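Local coordinates for integron Cassette Protein Hfx_Cass5 (Unidentified, PDB 3IF4) that is of unknown function but is encoded by a mobile integron gene cassette and associates with a second copy of itself, at residues 27-32 and 39-44; 35-40 and 65-70; 44-49 and 59-64. All coordinates share one frame; numbering follows the deposited sequence.

Contacts 1 and 2 use the two edges of strand 38-42 and have His39 and Val40 in common. Contact 1 is the partly buried hairpin pairing to strand 23-32. Contact 2 is more deeply buried and joins the same strand to 65-67, with serine, histidine and arginine side chains adding to the backbone bonds. Contact 3 lies at the surface. It takes over from contact 1 at Glu44 and packs the loop 44-49 on Trp59, at the far edge of the four-stranded sheet. Backbone pairing gives way there to ring packing and linked polar side chains, Glu61, Arg64 and Gln46. All three contacts also reach the second subunit.

Contact 1. Residues 27-32 and 39-44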
ATOM      1  N   VAL A  27      21.695   4.481 -12.099  1.00 32.94           N
ATOM      2  CA  VAL A  27      20.342   4.222 -12.558  1.00 24.82           C
ATOM      3  C   VAL A  27      20.267   4.545 -14.045  1.00 27.93           C
ATOM      4  O   VAL A  27      20.568   5.663 -14.448  1.00 26.38           O
ATOM      5  CB  VAL A  27      19.340   5.102 -11.822  1.00 23.54           C
ATOM      6  CG1 VAL A  27      18.000   5.071 -12.536  1.00 22.04           C
ATOM      7  CG2 VAL A  27      19.234   4.673 -10.355  1.00 22.18           C
ATOM      8  N   ALA A  28      19.866   3.577 -14.861  1.00 29.79           N
ATOM      9  CA  ALA A  28      19.722   3.828 -16.294  1.00 29.02           C
ATOM     10  C   ALA A  28      18.434   4.589 -16.649  1.00 29.36           C
ATOM     11  O   ALA A  28      18.410   5.344 -17.621  1.00 29.16           O
ATOM     12  CB  ALA A  28      19.819   2.529 -17.091  1.00 24.05           C
ATOM     13  N   ALA A  29      17.363   4.395 -15.881  1.00 30.79           N
ATOM     14  CA  ALA A  29      16.131   5.137 -16.164  1.00 31.65           C
ATOM     15  C   ALA A  29      15.153   5.267 -14.995  1.00 32.61           C
ATOM     16  O   ALA A  29      15.045   4.380 -14.138  1.00 27.78           O
ATOM     17  CB  ALA A  29      15.422   4.558 -17.398  1.00 22.86           C
ATOM     18  N   ILE A  30      14.447   6.392 -14.966  1.00 24.49           N
ATOM     19  CA  ILE A  30      13.295   6.554 -14.090  1.00 26.95           C
ATOM     20  C   ILE A  30      12.098   6.808 -14.994  1.00 30.63           C
ATOM     21  O   ILE A  30      12.137   7.687 -15.867  1.00 26.14           O
ATOM     22  CB  ILE A  30      13.462   7.731 -13.115  1.00 34.86           C
ATOM     23  CG1 ILE A  30      14.763   7.597 -12.319  1.00 33.68           C
ATOM     24  CG2 ILE A  30      12.243   7.840 -12.188  1.00 32.50           C
ATOM     25  CD1 ILE A  30      14.753   6.459 -11.337  1.00 41.73           C
ATOM     26  N   GLU A  31      11.049   6.020 -14.803  1.00 24.67           N
ATOM     27  CA  GLU A  31       9.868   6.103 -15.654  1.00 25.98           C
ATOM     28  C   GLU A  31       8.575   5.874 -14.877  1.00 36.00           C
ATOM     29  O   GLU A  31       8.461   4.921 -14.101  1.00 30.81           O
ATOM     30  CB  GLU A  31       9.958   5.088 -16.793  1.00 24.91           C
ATOM     31  CG  GLU A  31       8.610   4.808 -17.463  1.00 30.96           C
ATOM     32  CD  GLU A  31       8.746   4.232 -18.875  1.00 36.24           C
ATOM     33  OE1 GLU A  31       9.840   3.750 -19.240  1.00 31.74           O
ATOM     34  OE2 GLU A  31       7.745   4.272 -19.624  1.00 35.54           O
ATOM     35  N   ILE A  32       7.606   6.761 -15.082  1.00 31.83           N
ATOM     36  CA  ILE A  32       6.257   6.533 -14.589  1.00 28.85           C
ATOM     37  C   ILE A  32       5.454   5.952 -15.742  1.00 34.62           C
ATOM     38  O   ILE A  32       5.283   6.602 -16.780  1.00 31.97           O
ATOM     39  CB  ILE A  32       5.613   7.828 -14.080  1.00 27.53           C
ATOM     40  CG1 ILE A  32       6.331   8.300 -12.819  1.00 25.18           C
ATOM     41  CG2 ILE A  32       4.135   7.609 -13.786  1.00 29.52           C
ATOM     42  CD1 ILE A  32       5.876   9.652 -12.332  1.00 31.71           C
ATOM     43  N   HIS A  39       9.012   3.424 -12.072  1.00 25.14           N
ATOM     44  CA  HIS A  39       9.982   2.379 -12.384  1.00 23.90           C
ATOM     45  C   HIS A  39      11.414   2.881 -12.269  1.00 32.94           C
ATOM     46  O   HIS A  39      11.741   3.960 -12.767  1.00 29.57           O
ATOM     47  CB  HIS A  39       9.769   1.873 -13.809  1.00 24.44           C
ATOM     48  CG  HIS A  39       8.585   0.968 -13.968  1.00 25.40           C
ATOM     49  ND1 HIS A  39       7.285   1.437 -13.997  1.00 29.11           N
ATOM     50  CD2 HIS A  39       8.508  -0.371 -14.133  1.00 26.05           C
ATOM     51  CE1 HIS A  39       6.460   0.421 -14.170  1.00 30.62           C
ATOM     52  NE2 HIS A  39       7.174  -0.688 -14.254  1.00 36.75           N
ATOM     53  N   VAL A  40      12.262   2.090 -11.614  1.00 25.15           N
ATOM     54  CA  VAL A  40      13.685   2.372 -11.546  1.00 31.10           C
ATOM     55  C   VAL A  40      14.452   1.238 -12.233  1.00 33.81           C
ATOM     56  O   VAL A  40      14.414   0.087 -11.791  1.00 32.20           O
ATOM     57  CB  VAL A  40      14.187   2.534 -10.093  1.00 33.97           C
ATOM     58  CG1 VAL A  40      15.701   2.766 -10.083  1.00 29.24           C
ATOM     59  CG2 VAL A  40      13.468   3.676  -9.394  1.00 22.19           C
ATOM     60  N   THR A  41      15.121   1.572 -13.330  1.00 24.29           N
ATOM     61  CA  THR A  41      15.860   0.596 -14.117  1.00 27.52           C
ATOM     62  C   THR A  41      17.343   0.692 -13.789  1.00 24.79           C
ATOM     63  O   THR A  41      17.994   1.669 -14.149  1.00 32.82           O
ATOM     64  CB  THR A  41      15.689   0.857 -15.624  1.00 28.97           C
ATOM     65  OG1 THR A  41      14.291   0.917 -15.939  1.00 30.63           O
ATOM     66  CG2 THR A  41      16.368  -0.242 -16.441  1.00 24.15           C
ATOM     67  N   PRO A  42      17.877  -0.319 -13.092  1.00 28.70           N
ATOM     68  CA  PRO A  42      19.289  -0.328 -12.705  1.00 23.60           C
ATOM     69  C   PRO A  42      20.175  -0.470 -13.935  1.00 28.70           C
ATOM     70  O   PRO A  42      19.735  -0.998 -14.955  1.00 30.43           O
ATOM     71  CB  PRO A  42      19.408  -1.574 -11.824  1.00 23.93           C
ATOM     72  CG  PRO A  42      17.991  -1.977 -11.494  1.00 33.25           C
ATOM     73  CD  PRO A  42      17.180  -1.541 -12.659  1.00 25.46           C
ATOM     74  N   GLY A  43      21.411   0.003 -13.835  1.00 34.43           N
ATOM     75  CA  GLY A  43      22.345  -0.065 -14.941  1.00 34.23           C
ATOM     76  C   GLY A  43      22.741  -1.480 -15.317  1.00 35.57           C
ATOM     77  O   GLY A  43      22.943  -1.769 -16.490  1.00 39.90           O
ATOM     78  N   GLU A  44      22.843  -2.366 -14.329  1.00 35.31           N
ATOM     79  CA  GLU A  44      23.390  -3.696 -14.577  1.00 40.80           C
ATOM     80  C   GLU A  44      22.820  -4.799 -13.683  1.00 35.27           C
ATOM     81  O   GLU A  44      22.680  -5.935 -14.117  1.00 37.11           O
ATOM     82  CB  GLU A  44      24.927  -3.672 -14.492  1.00 49.59           C
ATOM     83  CG  GLU A  44      25.495  -2.795 -13.377  1.00 64.13           C
ATOM     84  CD  GLU A  44      27.014  -2.615 -13.463  1.00 76.94           C
ATOM     85  OE1 GLU A  44      27.686  -3.441 -14.122  1.00 84.90           O
ATOM     86  OE2 GLU A  44      27.535  -1.647 -12.862  1.00 72.13           O
TER
HETATM   87  O   HOH W   1      12.746   2.976 -15.828  1.00 27.58           O
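The beta hairpin of strands 23-32 and 38-42 carries a classic bulge, where Ala28 and Ala29 both face Thr41. Thr41 O accepts two bonds there. One comes from Ala28 N at 2.8 Å. The other, from Ala29 N, is longer at 3.3 Å and falls on a lone pair. Thr41 N answers with an almost straight bond to Ala29 O (2.9 Å, 177°). The next hydrogen-bonded pair is Glu31 with His39. His39 N reaches Glu31 O at 2.6 Å, and Glu31 N returns a bond to His39 O. Between these pairs, the CA-H groups of Ile30 and Val40 point at the carbonyls of His39 and Ala29.

The face with Ile30 and Val40 is apolar. Ile30 and Val40 lie side by side, with CD1 of Ile30 3.6 Å from CG2 of Val40. Val27 comes across Val40 at about a right angle. Its CG2 meets CG1 of Val40 at 4.0 Å. The face with Ala29, Thr41, Glu31 and His39 is more polar. The Thr41 hydroxyl is turned beside its own backbone N (chi1 -54°), and a water sits 2.6 Å from its OG1. That water also gives a weak bond to Ala29 O. Ala29 to Glu31 also pair in parallel with a strand of the second subunit, so the sheet continues across the dimer interface. The bulged hairpin forms one side of this chain's antiparallel four-stranded sheet.

Contact 2. Residues 35-40 and 65-70; sequences TGRIHV and SLHSPV
Thr35 meets Val70 at the outer end of the contact. Their side chains cross at about a right angle, with OG1 of Thr35 3.5 Å from CG2 of Val70. Arg37 comes next and lays its aliphatic part along the 68-70 backbone. Its CD is 3.3 Å from Ser68 O, and its CG lies near Pro69 O. The chain then bends at chi3 (-59°), which carries the guanidinium alongside the His67 ring. NH1 of Arg37 comes 3.5 Å from CE1 of His67, and the two planes are 38° apart, so the groups face each other without lying flat. The charge of Arg37 has its salt-bridge partner in Asp33, through NE. The His67 ring is held from its own side by ND1, which donates to Ser68 O at 2.9 Å in the plane of the ring.

Ile38 is gripped at both backbone polar atoms by Ser68. Ile38 N donates to Ser68 OG at 3.2 Å, and Ser68 N donates to Ile38 O at 3.1 Å. The Ser68 hydroxyl in turn donates a hydrogen bond to Pro69 O. Regular antiparallel pairing begins one residue further on, at His39 and His67, between the two inner strands of a four-stranded sheet, ordered 23-32, 38-42, 65-67, 58-60. His39 and His67 form a non-hydrogen-bonded pair with both side chains on one face. CB of His67 lies over the face of the His39 ring, 3.5 Å from its centroid, in a CH-pi contact. The two rings themselves meet obliquely. Val40 pairs with Leu66 through two backbone bonds. Val40 N reaches Leu66 O at 2.7 Å, and Leu66 N returns one to Val40 O.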
ATOM      1  N   THR A  35       0.136   3.108 -16.137  1.00 40.41           N
ATOM      2  CA  THR A  35      -0.751   2.837 -15.009  1.00 39.86           C
ATOM      3  C   THR A  35      -0.383   3.673 -13.780  1.00 41.29           C
ATOM      4  O   THR A  35      -1.054   3.608 -12.758  1.00 42.86           O
ATOM      5  CB  THR A  35      -0.781   1.341 -14.650  1.00 40.25           C
ATOM      6  OG1 THR A  35      -1.834   1.093 -13.715  1.00 63.04           O
ATOM      7  CG2 THR A  35       0.526   0.912 -14.038  1.00 39.39           C
ATOM      8  N   GLY A  36       0.684   4.460 -13.880  1.00 39.67           N
ATOM      9  CA  GLY A  36       1.025   5.393 -12.821  1.00 29.22           C
ATOM     10  C   GLY A  36       2.074   4.877 -11.854  1.00 35.45           C
ATOM     11  O   GLY A  36       2.431   5.566 -10.901  1.00 30.34           O
ATOM     12  N   ARG A  37       2.571   3.667 -12.086  1.00 28.21           N
ATOM     13  CA  ARG A  37       3.665   3.132 -11.272  1.00 34.05           C
ATOM     14  C   ARG A  37       5.012   3.781 -11.641  1.00 34.86           C
ATOM     15  O   ARG A  37       5.267   4.106 -12.802  1.00 26.85           O
ATOM     16  CB  ARG A  37       3.745   1.612 -11.420  1.00 33.14           C
ATOM     17  CG  ARG A  37       2.425   0.916 -11.132  1.00 34.28           C
ATOM     18  CD  ARG A  37       2.537  -0.582 -11.272  1.00 38.74           C
ATOM     19  NE  ARG A  37       2.974  -0.978 -12.608  1.00 43.99           N
ATOM     20  CZ  ARG A  37       3.052  -2.239 -13.020  1.00 53.12           C
ATOM     21  NH1 ARG A  37       2.715  -3.225 -12.195  1.00 60.97           N
ATOM     22  NH2 ARG A  37       3.461  -2.520 -14.253  1.00 51.86           N
ATOM     23  N   ILE A  38       5.866   3.990 -10.646  1.00 26.76           N
ATOM     24  CA  ILE A  38       7.188   4.521 -10.924  1.00 26.09           C
ATOM     25  C   ILE A  38       8.212   3.389 -11.006  1.00 28.39           C
ATOM     26  O   ILE A  38       8.266   2.512 -10.135  1.00 29.21           O
ATOM     27  CB  ILE A  38       7.621   5.606  -9.912  1.00 23.80           C
ATOM     28  CG1 ILE A  38       9.014   6.130 -10.278  1.00 23.06           C
ATOM     29  CG2 ILE A  38       7.579   5.072  -8.487  1.00 23.81           C
ATOM     30  CD1 ILE A  38       9.357   7.473  -9.655  1.00 23.61           C
ATOM     31  N   HIS A  39       9.012   3.424 -12.072  1.00 25.14           N
ATOM     32  CA  HIS A  39       9.982   2.379 -12.384  1.00 23.90           C
ATOM     33  C   HIS A  39      11.414   2.881 -12.269  1.00 32.94           C
ATOM     34  O   HIS A  39      11.741   3.960 -12.767  1.00 29.57           O
ATOM     35  CB  HIS A  39       9.769   1.873 -13.809  1.00 24.44           C
ATOM     36  CG  HIS A  39       8.585   0.968 -13.968  1.00 25.40           C
ATOM     37  ND1 HIS A  39       7.285   1.437 -13.997  1.00 29.11           N
ATOM     38  CD2 HIS A  39       8.508  -0.371 -14.133  1.00 26.05           C
ATOM     39  CE1 HIS A  39       6.460   0.421 -14.170  1.00 30.62           C
ATOM     40  NE2 HIS A  39       7.174  -0.688 -14.254  1.00 36.75           N
ATOM     41  N   VAL A  40      12.262   2.090 -11.614  1.00 25.15           N
ATOM     42  CA  VAL A  40      13.685   2.372 -11.546  1.00 31.10           C
ATOM     43  C   VAL A  40      14.452   1.238 -12.233  1.00 33.81           C
ATOM     44  O   VAL A  40      14.414   0.087 -11.791  1.00 32.20           O
ATOM     45  CB  VAL A  40      14.187   2.534 -10.093  1.00 33.97           C
ATOM     46  CG1 VAL A  40      15.701   2.766 -10.083  1.00 29.24           C
ATOM     47  CG2 VAL A  40      13.468   3.676  -9.394  1.00 22.19           C
ATOM     48  N   SER A  65      13.197  -3.836 -14.337  1.00 29.40           N
ATOM     49  CA  SER A  65      13.059  -2.656 -13.495  1.00 29.98           C
ATOM     50  C   SER A  65      12.432  -2.979 -12.146  1.00 29.65           C
ATOM     51  O   SER A  65      11.623  -3.897 -12.030  1.00 29.72           O
ATOM     52  CB  SER A  65      12.215  -1.601 -14.213  1.00 28.49           C
ATOM     53  OG  SER A  65      10.947  -2.136 -14.589  1.00 32.33           O
ATOM     54  N   LEU A  66      12.835  -2.222 -11.134  1.00 30.32           N
ATOM     55  CA  LEU A  66      12.162  -2.197  -9.856  1.00 29.84           C
ATOM     56  C   LEU A  66      11.007  -1.227 -10.010  1.00 35.62           C
ATOM     57  O   LEU A  66      11.164  -0.191 -10.651  1.00 34.46           O
ATOM     58  CB  LEU A  66      13.100  -1.677  -8.776  1.00 23.82           C
ATOM     59  CG  LEU A  66      14.366  -2.498  -8.551  1.00 36.51           C
ATOM     60  CD1 LEU A  66      15.520  -1.624  -8.038  1.00 34.19           C
ATOM     61  CD2 LEU A  66      14.068  -3.648  -7.599  1.00 31.62           C
ATOM     62  N   HIS A  67       9.851  -1.545  -9.430  1.00 27.10           N
ATOM     63  CA  HIS A  67       8.717  -0.634  -9.531  1.00 31.17           C
ATOM     64  C   HIS A  67       7.802  -0.654  -8.314  1.00 31.34           C
ATOM     65  O   HIS A  67       7.811  -1.595  -7.520  1.00 28.18           O
ATOM     66  CB  HIS A  67       7.917  -0.891 -10.810  1.00 33.32           C
ATOM     67  CG  HIS A  67       7.223  -2.218 -10.836  1.00 40.05           C
ATOM     68  ND1 HIS A  67       6.068  -2.467 -10.124  1.00 40.01           N
ATOM     69  CD2 HIS A  67       7.513  -3.364 -11.497  1.00 39.55           C
ATOM     70  CE1 HIS A  67       5.680  -3.712 -10.341  1.00 40.35           C
ATOM     71  NE2 HIS A  67       6.537  -4.276 -11.172  1.00 42.12           N
ATOM     72  N   SER A  68       7.016   0.407  -8.184  1.00 37.83           N
ATOM     73  CA  SER A  68       6.054   0.546  -7.103  1.00 32.41           C
ATOM     74  C   SER A  68       4.731  -0.074  -7.520  1.00 36.75           C
ATOM     75  O   SER A  68       4.587  -0.524  -8.655  1.00 31.69           O
ATOM     76  CB  SER A  68       5.845   2.028  -6.787  1.00 32.42           C
ATOM     77  OG  SER A  68       5.188   2.697  -7.852  1.00 31.28           O
ATOM     78  N   PRO A  69       3.762  -0.115  -6.595  1.00 38.33           N
ATOM     79  CA  PRO A  69       2.387  -0.455  -6.963  1.00 38.04           C
ATOM     80  C   PRO A  69       1.756   0.742  -7.654  1.00 43.31           C
ATOM     81  O   PRO A  69       2.416   1.774  -7.797  1.00 37.52           O
ATOM     82  CB  PRO A  69       1.701  -0.667  -5.612  1.00 29.56           C
ATOM     83  CG  PRO A  69       2.804  -0.780  -4.606  1.00 37.78           C
ATOM     84  CD  PRO A  69       3.920   0.041  -5.143  1.00 39.26           C
ATOM     85  N   VAL A  70       0.501   0.615  -8.071  1.00 45.38           N
ATOM     86  CA  VAL A  70      -0.218   1.750  -8.628  1.00 40.57           C
ATOM     87  C   VAL A  70      -0.442   2.754  -7.505  1.00 40.12           C
ATOM     88  O   VAL A  70      -0.728   2.369  -6.380  1.00 40.82           O
ATOM     89  CB  VAL A  70      -1.564   1.317  -9.237  1.00 43.52           C
ATOM     90  CG1 VAL A  70      -2.344   2.526  -9.728  1.00 48.94           C
ATOM     91  CG2 VAL A  70      -1.342   0.335 -10.375  1.00 33.51           C
TER

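Contact 3. Residues 44-49 and 59-64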
ATOM      1  N   GLU A  44      22.843  -2.366 -14.329  1.00 35.31           N
ATOM      2  CA  GLU A  44      23.390  -3.696 -14.577  1.00 40.80           C
ATOM      3  C   GLU A  44      22.820  -4.799 -13.683  1.00 35.27           C
ATOM      4  O   GLU A  44      22.680  -5.935 -14.117  1.00 37.11           O
ATOM      5  CB  GLU A  44      24.927  -3.672 -14.492  1.00 49.59           C
ATOM      6  CG  GLU A  44      25.495  -2.795 -13.377  1.00 64.13           C
ATOM      7  CD  GLU A  44      27.014  -2.615 -13.463  1.00 76.94           C
ATOM      8  OE1 GLU A  44      27.686  -3.441 -14.122  1.00 84.90           O
ATOM      9  OE2 GLU A  44      27.535  -1.647 -12.862  1.00 72.13           O
ATOM     10  N   SER A  45      22.488  -4.472 -12.441  1.00 25.90           N
ATOM     11  CA  SER A  45      22.019  -5.495 -11.512  1.00 40.76           C
ATOM     12  C   SER A  45      20.570  -5.933 -11.760  1.00 34.57           C
ATOM     13  O   SER A  45      19.759  -5.176 -12.299  1.00 28.73           O
ATOM     14  CB  SER A  45      22.178  -5.014 -10.072  1.00 42.61           C
ATOM     15  OG  SER A  45      23.540  -4.814  -9.761  1.00 44.78           O
ATOM     16  N   GLN A  46      20.261  -7.162 -11.359  1.00 36.74           N
ATOM     17  CA  GLN A  46      18.888  -7.665 -11.379  1.00 40.19           C
ATOM     18  C   GLN A  46      18.420  -8.051  -9.965  1.00 37.47           C
ATOM     19  O   GLN A  46      19.218  -8.489  -9.136  1.00 41.46           O
ATOM     20  CB  GLN A  46      18.764  -8.849 -12.342  1.00 50.89           C
ATOM     21  CG  GLN A  46      19.828  -9.923 -12.153  1.00 68.79           C
ATOM     22  CD  GLN A  46      19.488 -11.214 -12.876  1.00 84.63           C
ATOM     23  OE1 GLN A  46      19.142 -11.208 -14.060  1.00 91.80           O
ATOM     24  NE2 GLN A  46      19.582 -12.333 -12.164  1.00 85.75           N
ATOM     25  N   PHE A  47      17.130  -7.890  -9.686  1.00 34.20           N
ATOM     26  CA  PHE A  47      16.628  -8.113  -8.334  1.00 33.92           C
ATOM     27  C   PHE A  47      15.418  -9.047  -8.274  1.00 39.87           C
ATOM     28  O   PHE A  47      14.344  -8.658  -7.807  1.00 39.93           O
ATOM     29  CB  PHE A  47      16.295  -6.779  -7.673  1.00 35.77           C
ATOM     30  CG  PHE A  47      17.474  -5.853  -7.536  1.00 31.81           C
ATOM     31  CD1 PHE A  47      17.801  -4.971  -8.554  1.00 28.69           C
ATOM     32  CD2 PHE A  47      18.247  -5.858  -6.384  1.00 26.31           C
ATOM     33  CE1 PHE A  47      18.882  -4.111  -8.431  1.00 26.74           C
ATOM     34  CE2 PHE A  47      19.323  -4.993  -6.252  1.00 29.47           C
ATOM     35  CZ  PHE A  47      19.637  -4.115  -7.278  1.00 24.50           C
ATOM     36  N   PRO A  48      15.606 -10.300  -8.710  1.00 42.81           N
ATOM     37  CA  PRO A  48      14.547 -11.314  -8.824  1.00 38.80           C
ATOM     38  C   PRO A  48      13.792 -11.505  -7.517  1.00 35.86           C
ATOM     39  O   PRO A  48      12.585 -11.736  -7.526  1.00 38.04           O
ATOM     40  CB  PRO A  48      15.322 -12.600  -9.141  1.00 36.96           C
ATOM     41  CG  PRO A  48      16.652 -12.151  -9.637  1.00 45.70           C
ATOM     42  CD  PRO A  48      16.945 -10.871  -8.932  1.00 41.44           C
ATOM     43  N   TYR A  49      14.516 -11.418  -6.407  1.00 39.08           N
ATOM     44  CA  TYR A  49      13.973 -11.696  -5.083  1.00 40.59           C
ATOM     45  C   TYR A  49      13.658 -10.429  -4.304  1.00 36.20           C
ATOM     46  O   TYR A  49      13.453 -10.490  -3.086  1.00 38.08           O
ATOM     47  CB  TYR A  49      14.971 -12.535  -4.272  1.00 39.29           C
ATOM     48  CG  TYR A  49      14.856 -14.025  -4.473  1.00 44.75           C
ATOM     49  CD1 TYR A  49      14.007 -14.559  -5.439  1.00 43.62           C
ATOM     50  CD2 TYR A  49      15.617 -14.904  -3.707  1.00 51.54           C
ATOM     51  CE1 TYR A  49      13.901 -15.934  -5.619  1.00 43.00           C
ATOM     52  CE2 TYR A  49      15.525 -16.271  -3.882  1.00 49.37           C
ATOM     53  CZ  TYR A  49      14.667 -16.784  -4.838  1.00 49.42           C
ATOM     54  OH  TYR A  49      14.585 -18.152  -5.006  1.00 55.42           O
ATOM     55  N   TRP A  59      10.040  -6.589  -8.907  1.00 29.06           N
ATOM     56  CA  TRP A  59      10.972  -6.634 -10.022  1.00 32.75           C
ATOM     57  C   TRP A  59      10.225  -7.147 -11.243  1.00 37.27           C
ATOM     58  O   TRP A  59       9.591  -8.192 -11.191  1.00 35.22           O
ATOM     59  CB  TRP A  59      12.163  -7.542  -9.696  1.00 29.62           C
ATOM     60  CG  TRP A  59      13.127  -7.786 -10.853  1.00 35.52           C
ATOM     61  CD1 TRP A  59      13.245  -8.929 -11.599  1.00 34.49           C
ATOM     62  CD2 TRP A  59      14.113  -6.872 -11.367  1.00 32.99           C
ATOM     63  NE1 TRP A  59      14.240  -8.781 -12.543  1.00 33.93           N
ATOM     64  CE2 TRP A  59      14.786  -7.533 -12.422  1.00 35.15           C
ATOM     65  CE3 TRP A  59      14.487  -5.565 -11.039  1.00 34.06           C
ATOM     66  CZ2 TRP A  59      15.810  -6.923 -13.155  1.00 31.61           C
ATOM     67  CZ3 TRP A  59      15.508  -4.960 -11.769  1.00 35.08           C
ATOM     68  CH2 TRP A  59      16.160  -5.644 -12.812  1.00 29.77           C
ATOM     69  N   ASN A  60      10.279  -6.393 -12.331  1.00 31.63           N
ATOM     70  CA  ASN A  60       9.667  -6.822 -13.574  1.00 35.82           C
ATOM     71  C   ASN A  60      10.765  -7.232 -14.544  1.00 42.70           C
ATOM     72  O   ASN A  60      11.509  -6.385 -15.052  1.00 37.50           O
ATOM     73  CB  ASN A  60       8.816  -5.697 -14.162  1.00 39.38           C
ATOM     74  CG  ASN A  60       8.055  -6.128 -15.396  1.00 49.49           C
ATOM     75  OD1 ASN A  60       8.635  -6.320 -16.471  1.00 44.34           O
ATOM     76  ND2 ASN A  60       6.743  -6.281 -15.252  1.00 55.89           N
ATOM     77  N   GLU A  61      10.880  -8.531 -14.791  1.00 44.75           N
ATOM     78  CA  GLU A  61      12.012  -9.041 -15.554  1.00 49.53           C
ATOM     79  C   GLU A  61      11.970  -8.646 -17.031  1.00 49.21           C
ATOM     80  O   GLU A  61      13.016  -8.490 -17.663  1.00 52.70           O
ATOM     81  CB  GLU A  61      12.143 -10.559 -15.397  1.00 59.30           C
ATOM     82  CG  GLU A  61      13.383 -11.150 -16.074  1.00 74.28           C
ATOM     83  CD  GLU A  61      14.694 -10.536 -15.582  1.00 75.45           C
ATOM     84  OE1 GLU A  61      15.043 -10.728 -14.395  1.00 69.73           O
ATOM     85  OE2 GLU A  61      15.386  -9.877 -16.391  1.00 76.10           O
ATOM     86  N   SER A  62      10.775  -8.471 -17.584  1.00 40.12           N
ATOM     87  CA  SER A  62      10.677  -8.145 -19.004  1.00 34.47           C
ATOM     88  C   SER A  62      11.180  -6.731 -19.277  1.00 40.38           C
ATOM     89  O   SER A  62      11.700  -6.445 -20.357  1.00 45.74           O
ATOM     90  CB  SER A  62       9.247  -8.320 -19.519  1.00 36.03           C
ATOM     91  OG  SER A  62       8.428  -7.238 -19.119  1.00 46.41           O
ATOM     92  N   THR A  63      11.032  -5.851 -18.293  1.00 35.59           N
ATOM     93  CA  THR A  63      11.514  -4.481 -18.428  1.00 34.82           C
ATOM     94  C   THR A  63      12.735  -4.259 -17.541  1.00 41.04           C
ATOM     95  O   THR A  63      13.273  -3.150 -17.471  1.00 38.45           O
ATOM     96  CB  THR A  63      10.428  -3.453 -18.063  1.00 33.70           C
ATOM     97  OG1 THR A  63      10.095  -3.577 -16.674  1.00 29.80           O
ATOM     98  CG2 THR A  63       9.171  -3.667 -18.913  1.00 32.01           C
ATOM     99  N   ARG A  64      13.166  -5.325 -16.869  1.00 37.36           N
ATOM    100  CA  ARG A  64      14.308  -5.266 -15.958  1.00 35.83           C
ATOM    101  C   ARG A  64      14.286  -4.015 -15.073  1.00 30.43           C
ATOM    102  O   ARG A  64      15.239  -3.232 -15.045  1.00 30.16           O
ATOM    103  CB  ARG A  64      15.632  -5.379 -16.735  1.00 41.38           C
ATOM    104  CG  ARG A  64      15.913  -6.791 -17.243  1.00 48.62           C
ATOM    105  CD  ARG A  64      17.247  -6.904 -17.965  1.00 65.34           C
ATOM    106  NE  ARG A  64      18.398  -6.767 -17.069  1.00 78.99           N
ATOM    107  CZ  ARG A  64      18.826  -7.717 -16.241  1.00 86.82           C
ATOM    108  NH1 ARG A  64      18.193  -8.884 -16.173  1.00 85.18           N
ATOM    109  NH2 ARG A  64      19.886  -7.498 -15.472  1.00 87.43           N
TER
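The indole of Trp59 lies against the backbone of Gln46 to Pro48 rather than against side chains alone. Phe47 N sits over the middle of the indole face, 3.5 Å above its plane. Trp59 belongs to the edge strand 58-60 of the antiparallel sheet. The turn that follows it, toward strand 65-67, holds an Asx motif in which Asn60 OD1 accepts from Thr63 N and from the Ser62 hydroxyl. The loop 44-49 runs over one face of the Trp59 indole.

A chi1 of 174° swings the indole away from the Trp59 backbone N and under the loop. CB of Trp59 lies 3.1 Å from Phe47 O. CZ2 of Trp59 meets CB of Gln46 at 3.6 Å. Phe47 turns its edge toward the indole face in an offset edge-to-face contact, the planes at 67°. Here CD1 of Phe47 is 3.9 Å from CZ3 of Trp59. Both rings also pack on Pro42 and Leu66, from strands 38-42 and 65-67.

The rotation of the indole is fixed by NE1, which donates to Glu61 OE1 at 2.8 Å in the indole plane, although it meets that oxygen from above the carboxylate plane. Replacing Trp59 with an alanine would probably leave the Phe47 ring and the Gln46-Pro48 backbone without their flat support, and Glu61 OE1 without the indole donor. Glu61 also forms a salt bridge with Arg64, its OE2 lying 3.0 Å from NH1. The Arg64 guanidinium turns a face toward the rim of the indole at CZ2. Its NH1 also reaches across to the loop, donating almost straight (177°) to a lone pair of Gln46 OE1 at 3.3 Å.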